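Local coordinates for ethylbenzene dehydrogenase alpha-subunit (Aromatoleum aromaticum, PDB 2IVF), which is the molybdopterin-bearing subunit of a molybdenum enzyme and carries an iron/sulfur cluster alongside two pterin guanine dinucleotides, at residues 271-283 and 290-303. Sequence-based numbering, arbitrary orientation.
With MGD (2-amino-5,6-dimercapto-7-methyl-3,7,8a,9-tetrahydro-8-oxa-1,3,9,10-tetraaza-anthracen-4-one guanosine dinucleotide), chain M.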
loop_
_atom_site.group_PDB
_atom_site.type_symbol
_atom_site.label_atom_id
_atom_site.label_comp_id
_atom_site.label_asym_id
_atom_site.label_seq_id
_atom_site.Cartn_x
_atom_site.Cartn_y
_atom_site.Cartn_z
ATOM N N ALA A 271 9.933 10.809 -15.428
ATOM C CA ALA A 271 11.351 10.986 -15.726
ATOM C C ALA A 271 11.754 10.055 -16.849
ATOM O O ALA A 271 12.582 10.383 -17.701
ATOM C CB ALA A 271 12.238 10.664 -14.461
ATOM N N ARG A 272 11.209 8.843 -16.803
ATOM C CA ARG A 272 11.458 7.899 -17.830
ATOM C C ARG A 272 11.060 8.444 -19.231
ATOM O O ARG A 272 11.821 8.377 -20.175
ATOM C CB ARG A 272 10.776 6.592 -17.529
ATOM C CG ARG A 272 11.116 5.484 -18.519
ATOM C CD ARG A 272 10.359 4.232 -18.269
ATOM N NE ARG A 272 10.892 3.082 -19.017
ATOM C CZ ARG A 272 10.251 1.921 -19.179
ATOM N NH1 ARG A 272 9.063 1.703 -18.635
ATOM N NH2 ARG A 272 10.815 0.959 -19.884
ATOM N N TYR A 273 9.830 8.896 -19.358
ATOM C CA TYR A 273 9.375 9.489 -20.600
ATOM C C TYR A 273 10.163 10.757 -21.066
ATOM O O TYR A 273 10.221 11.070 -22.257
ATOM C CB TYR A 273 7.929 9.875 -20.395
ATOM C CG TYR A 273 6.900 8.778 -20.585
ATOM C CD1 TYR A 273 7.040 7.800 -21.584
ATOM C CD2 TYR A 273 5.724 8.819 -19.888
ATOM C CE1 TYR A 273 6.076 6.864 -21.809
ATOM C CE2 TYR A 273 4.745 7.864 -20.066
ATOM C CZ TYR A 273 4.923 6.882 -21.035
ATOM O OH TYR A 273 3.911 6.011 -21.307
ATOM N N LYS A 274 10.706 11.513 -20.118
ATOM C CA LYS A 274 11.537 12.703 -20.396
ATOM C C LYS A 274 12.900 12.242 -20.899
ATOM O O LYS A 274 13.654 13.017 -21.481
ATOM C CB LYS A 274 11.692 13.487 -19.084
ATOM C CG LYS A 274 12.187 14.879 -19.207
ATOM C CD LYS A 274 12.429 15.482 -17.837
ATOM C CE LYS A 274 13.006 16.855 -18.030
ATOM N NZ LYS A 274 13.129 17.432 -16.703
ATOM N N GLY A 275 13.233 10.980 -20.665
ATOM C CA GLY A 275 14.454 10.419 -21.209
ATOM C C GLY A 275 15.394 9.796 -20.209
ATOM O O GLY A 275 16.408 9.199 -20.602
ATOM N N ALA A 276 15.081 9.934 -18.929
ATOM C CA ALA A 276 15.816 9.250 -17.893
ATOM C C ALA A 276 15.790 7.710 -18.065
ATOM O O ALA A 276 14.770 7.094 -18.411
ATOM C CB ALA A 276 15.321 9.677 -16.452
ATOM N N GLU A 277 16.937 7.099 -17.885
ATOM C CA GLU A 277 17.044 5.664 -17.917
ATOM C C GLU A 277 16.809 5.134 -16.525
ATOM O O GLU A 277 17.475 5.537 -15.584
ATOM C CB GLU A 277 18.428 5.293 -18.404
ATOM C CG GLU A 277 18.796 3.846 -18.339
ATOM C CD GLU A 277 19.875 3.520 -19.423
ATOM O OE1 GLU A 277 20.517 4.465 -19.958
ATOM O OE2 GLU A 277 19.999 2.341 -19.794
ATOM N N VAL A 278 15.845 4.241 -16.381
ATOM C CA VAL A 278 15.439 3.781 -15.046
ATOM C C VAL A 278 15.889 2.363 -14.841
ATOM O O VAL A 278 15.553 1.453 -15.614
ATOM C CB VAL A 278 13.920 3.913 -14.843
ATOM C CG1 VAL A 278 13.486 3.270 -13.514
ATOM C CG2 VAL A 278 13.478 5.442 -14.988
ATOM N N VAL A 279 16.634 2.196 -13.764
ATOM C CA VAL A 279 17.208 0.946 -13.385
ATOM C C VAL A 279 16.687 0.526 -12.006
ATOM O O VAL A 279 16.725 1.310 -11.053
ATOM C CB VAL A 279 18.707 1.007 -13.316
ATOM C CG1 VAL A 279 19.247 -0.398 -12.975
ATOM C CG2 VAL A 279 19.255 1.627 -14.655
ATOM N N VAL A 280 16.205 -0.709 -11.906
ATOM C CA VAL A 280 15.790 -1.272 -10.613
ATOM C C VAL A 280 16.794 -2.322 -10.286
ATOM O O VAL A 280 16.959 -3.266 -11.059
ATOM C CB VAL A 280 14.342 -1.853 -10.633
ATOM C CG1 VAL A 280 14.034 -2.658 -9.390
ATOM C CG2 VAL A 280 13.286 -0.715 -10.810
ATOM N N ILE A 281 17.512 -2.114 -9.180
ATOM C CA ILE A 281 18.445 -3.106 -8.661
ATOM C C ILE A 281 17.690 -3.830 -7.543
ATOM O O ILE A 281 17.385 -3.249 -6.486
ATOM C CB ILE A 281 19.742 -2.484 -8.110
ATOM C CG1 ILE A 281 20.391 -1.581 -9.135
ATOM C CG2 ILE A 281 20.703 -3.612 -7.662
ATOM C CD1 ILE A 281 21.602 -0.816 -8.591
ATOM N N ALA A 282 17.344 -5.090 -7.807
ATOM C CA ALA A 282 16.549 -5.888 -6.899
ATOM C C ALA A 282 16.852 -7.350 -7.204
ATOM O O ALA A 282 17.030 -7.717 -8.380
ATOM C CB ALA A 282 15.042 -5.619 -7.080
ATOM N N PRO A 283 16.790 -8.192 -6.194
ATOM C CA PRO A 283 16.984 -9.611 -6.476
ATOM C C PRO A 283 15.838 -10.165 -7.304
ATOM O O PRO A 283 16.087 -10.907 -8.260
ATOM C CB PRO A 283 17.089 -10.257 -5.099
ATOM C CG PRO A 283 16.753 -9.232 -4.140
ATOM C CD PRO A 283 16.642 -7.902 -4.772
ATOM N N PRO A 290 7.738 -2.186 -13.617
ATOM C CA PRO A 290 6.982 -1.621 -14.750
ATOM C C PRO A 290 7.425 -0.247 -15.192
ATOM O O PRO A 290 7.164 0.134 -16.342
ATOM C CB PRO A 290 5.563 -1.529 -14.194
ATOM C CG PRO A 290 5.528 -2.682 -13.179
ATOM C CD PRO A 290 6.850 -2.582 -12.517
ATOM N N ALA A 291 8.045 0.496 -14.282
ATOM C CA ALA A 291 8.696 1.750 -14.633
ATOM C C ALA A 291 10.169 1.656 -15.059
ATOM O O ALA A 291 10.786 2.680 -15.327
ATOM C CB ALA A 291 8.550 2.743 -13.486
ATOM N N ALA A 292 10.722 0.453 -15.146
ATOM C CA ALA A 292 12.154 0.301 -15.354
ATOM C C ALA A 292 12.525 -0.093 -16.778
ATOM O O ALA A 292 11.862 -0.918 -17.422
ATOM C CB ALA A 292 12.721 -0.716 -14.370
ATOM N N ASP A 293 13.609 0.501 -17.257
ATOM C CA ASP A 293 14.282 0.062 -18.479
ATOM C C ASP A 293 15.117 -1.201 -18.267
ATOM O O ASP A 293 15.298 -2.008 -19.180
ATOM C CB ASP A 293 15.145 1.187 -19.033
ATOM C CG ASP A 293 14.336 2.387 -19.426
ATOM O OD1 ASP A 293 13.436 2.250 -20.294
ATOM O OD2 ASP A 293 14.585 3.453 -18.844
ATOM N N LEU A 294 15.646 -1.350 -17.062
ATOM C CA LEU A 294 16.577 -2.381 -16.731
ATOM C C LEU A 294 16.282 -2.865 -15.364
ATOM O O LEU A 294 16.005 -2.081 -14.455
ATOM C CB LEU A 294 18.007 -1.808 -16.706
ATOM C CG LEU A 294 18.656 -1.507 -18.077
ATOM C CD1 LEU A 294 19.969 -0.761 -17.871
ATOM C CD2 LEU A 294 18.909 -2.818 -18.784
ATOM N N HIS A 295 16.340 -4.159 -15.235
ATOM C CA HIS A 295 16.442 -4.832 -13.960
ATOM C C HIS A 295 17.838 -5.378 -13.785
ATOM O O HIS A 295 18.347 -6.177 -14.625
ATOM C CB HIS A 295 15.427 -5.984 -13.940
ATOM C CG HIS A 295 15.499 -6.810 -12.721
ATOM N ND1 HIS A 295 15.317 -8.169 -12.762
ATOM C CD2 HIS A 295 15.815 -6.500 -11.431
ATOM C CE1 HIS A 295 15.448 -8.656 -11.537
ATOM N NE2 HIS A 295 15.720 -7.659 -10.710
ATOM N N VAL A 296 18.445 -5.028 -12.655
ATOM C CA VAL A 296 19.742 -5.556 -12.293
ATOM C C VAL A 296 19.474 -6.612 -11.213
ATOM O O VAL A 296 19.144 -6.266 -10.085
ATOM C CB VAL A 296 20.685 -4.426 -11.802
ATOM C CG1 VAL A 296 21.991 -5.007 -11.231
ATOM C CG2 VAL A 296 20.958 -3.347 -12.925
ATOM N N PRO A 297 19.556 -7.917 -11.582
ATOM C CA PRO A 297 19.070 -8.995 -10.749
ATOM C C PRO A 297 20.116 -9.461 -9.766
ATOM O O PRO A 297 20.610 -10.606 -9.789
ATOM C CB PRO A 297 18.694 -10.067 -11.762
ATOM C CG PRO A 297 19.660 -9.881 -12.848
ATOM C CD PRO A 297 20.019 -8.419 -12.896
ATOM N N VAL A 298 20.466 -8.577 -8.874
ATOM C CA VAL A 298 21.489 -8.977 -7.853
ATOM C C VAL A 298 21.094 -10.170 -7.015
ATOM O O VAL A 298 19.943 -10.310 -6.625
ATOM C CB VAL A 298 21.833 -7.800 -6.927
ATOM C CG1 VAL A 298 22.624 -6.708 -7.741
ATOM C CG2 VAL A 298 20.576 -7.238 -6.226
ATOM N N ARG A 299 22.059 -11.033 -6.699
ATOM C CA ARG A 299 21.844 -11.992 -5.638
ATOM C C ARG A 299 21.556 -11.205 -4.351
ATOM O O ARG A 299 22.187 -10.182 -4.116
ATOM C CB ARG A 299 23.061 -12.874 -5.447
ATOM C CG ARG A 299 23.250 -13.846 -6.575
ATOM C CD ARG A 299 24.471 -14.759 -6.355
ATOM N NE ARG A 299 24.836 -15.239 -7.682
ATOM C CZ ARG A 299 26.047 -15.611 -8.078
ATOM N NH1 ARG A 299 27.062 -15.652 -7.207
ATOM N NH2 ARG A 299 26.223 -15.980 -9.359
ATOM N N VAL A 300 20.620 -11.690 -3.536
ATOM C CA VAL A 300 20.284 -11.017 -2.266
ATOM C C VAL A 300 21.582 -10.695 -1.537
ATOM O O VAL A 300 22.384 -11.567 -1.359
ATOM C CB VAL A 300 19.410 -11.889 -1.373
ATOM C CG1 VAL A 300 19.166 -11.185 -0.078
ATOM C CG2 VAL A 300 18.086 -12.248 -2.105
ATOM N N GLY A 301 21.783 -9.424 -1.161
ATOM C CA GLY A 301 22.923 -9.004 -0.384
ATOM C C GLY A 301 24.242 -8.785 -1.105
ATOM O O GLY A 301 25.241 -8.477 -0.464
ATOM N N SER A 302 24.257 -8.951 -2.428
ATOM C CA SER A 302 25.478 -8.864 -3.193
ATOM C C SER A 302 25.741 -7.526 -3.871
ATOM O O SER A 302 26.671 -7.454 -4.701
ATOM C CB SER A 302 25.506 -9.946 -4.276
ATOM O OG SER A 302 24.513 -9.720 -5.255
ATOM N N ASP A 303 24.926 -6.505 -3.580
ATOM C CA ASP A 303 25.032 -5.225 -4.264
ATOM C C ASP A 303 26.417 -4.587 -4.292
ATOM O O ASP A 303 26.763 -3.899 -5.259
ATOM C CB ASP A 303 24.062 -4.209 -3.673
ATOM C CG ASP A 303 22.621 -4.612 -3.830
ATOM O OD1 ASP A 303 22.259 -5.764 -3.464
ATOM O OD2 ASP A 303 21.824 -3.745 -4.247
HETATM P PB MGD M . 11.474 -1.889 1.129
HETATM O O1B MGD M . 9.990 -1.969 1.051
HETATM O O2B MGD M . 12.098 -2.688 2.215
HETATM O O3B MGD M . 12.082 -0.438 1.236
HETATM O O3A MGD M . 10.192 1.218 1.659
HETATM P PA MGD M . 11.502 1.007 0.771
HETATM O O1A MGD M . 11.044 1.034 -0.622
HETATM O O2A MGD M . 12.533 1.945 1.174
HETATM O "O5'" MGD M . 12.116 -2.370 -0.266
HETATM C "C5'" MGD M . 11.727 -3.637 -0.815
HETATM C "C4'" MGD M . 12.674 -4.030 -1.945
HETATM O "O4'" MGD M . 13.961 -4.322 -1.421
HETATM C "C3'" MGD M . 12.150 -5.377 -2.383
HETATM O "O3'" MGD M . 11.247 -5.143 -3.457
HETATM C "C2'" MGD M . 13.422 -6.104 -2.838
HETATM O "O2'" MGD M . 13.377 -6.318 -4.262
HETATM C "C1'" MGD M . 14.551 -5.136 -2.446
HETATM N N9 MGD M . 15.678 -5.913 -1.875
HETATM C C8 MGD M . 15.659 -6.785 -0.856
HETATM N N7 MGD M . 16.890 -7.247 -0.605
HETATM C C5 MGD M . 17.710 -6.627 -1.492
HETATM C C6 MGD M . 19.064 -6.666 -1.795
HETATM O O6 MGD M . 19.896 -7.390 -1.234
HETATM N N1 MGD M . 19.520 -5.831 -2.819
HETATM C C2 MGD M . 18.705 -4.980 -3.581
HETATM N N2 MGD M . 19.250 -4.208 -4.583
HETATM N N3 MGD M . 17.406 -4.942 -3.256
HETATM C C4 MGD M . 16.917 -5.752 -2.268
HETATM C C10 MGD M . 10.251 1.224 3.038
HETATM C C11 MGD M . 9.479 2.419 3.542
HETATM O O11 MGD M . 8.199 2.321 3.067
HETATM C C12 MGD M . 9.513 2.610 5.065
HETATM S S12 MGD M . 10.928 2.196 6.023
HETATM C C13 MGD M . 8.413 3.125 5.705
HETATM S S13 MGD M . 8.464 3.365 7.417
HETATM C C14 MGD M . 7.175 3.454 4.944
HETATM N N15 MGD M . 6.237 2.313 5.146
HETATM C C16 MGD M . 5.275 1.975 4.176
HETATM C C17 MGD M . 4.302 1.030 4.384
HETATM O O17 MGD M . 4.232 0.390 5.461
HETATM N N18 MGD M . 3.396 0.773 3.335
HETATM C C19 MGD M . 3.434 1.432 2.146
HETATM N N19 MGD M . 2.522 1.103 1.210
HETATM N N20 MGD M . 4.421 2.322 1.968
HETATM C C21 MGD M . 5.294 2.619 2.944
HETATM N N22 MGD M . 6.299 3.557 2.731
HETATM C C23 MGD M . 7.547 3.536 3.437
HETATM O O HOH W 1 6.701 -0.036 -19.332
#
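Arg272, at the end of helix 265-274, grips Asp293 side-on: NE and NH2 both donate to Asp293 OD1, each at 3.0 Å. The carboxylate oxygen lies in the guanidinium plane but is itself met from above its own plane, the two groups being turned 68° apart. An extended chain, with CG anti to the backbone N (chi1 -174°), carries the guanidinium that far, and one of its faces lies over the Ala291-Ala292 backbone. The other oxygen, Asp293 OD2, takes the Val278 N-H on its anti side at 2.9 Å and also forms a salt bridge with Arg317 of the beta-subunit, so this buried carboxylate ties together helix, strand and neighbouring chain.

Strands 277-281 and 294-296 run parallel. Val278 O accepts from both Asp293 N and Leu294 N; beyond it the ladder continues through Val280 N to Leu294 O, Val296 N to Val280 O and Ala282 N to Val296 O. His295 lies on the face it shares with Val280, its ring edge turned to Val280 O and Ala282 O; NE2 donates to Ala282 O at 2.7 Å, the acceptor tilted 20° from the ring plane.

On one face Val279, Ile281, Leu294 and Val296 pack together, tightly where Val279 CG1 meets Val296 CG2 at 3.4 Å; helix 425-437 covers Leu294 and Val296. On the other, Val280 CG2 rests against Ala292 CB.

At and beyond the C-terminal ends of the two strands, both segments hold the guanine of MGD. Asp303 OD1 accepts from MGD N1 at 2.8 Å in a nearly straight bond and OD2 from N2, which also donates to Ile281 O, while Gly301 N donates to MGD O6 at 2.8 Å. Pro283 CD lies against the base. This is a nucleotide site at the C-terminal ends of parallel strands, here recognising the guanine of a molybdopterin oxidoreductase cofactor.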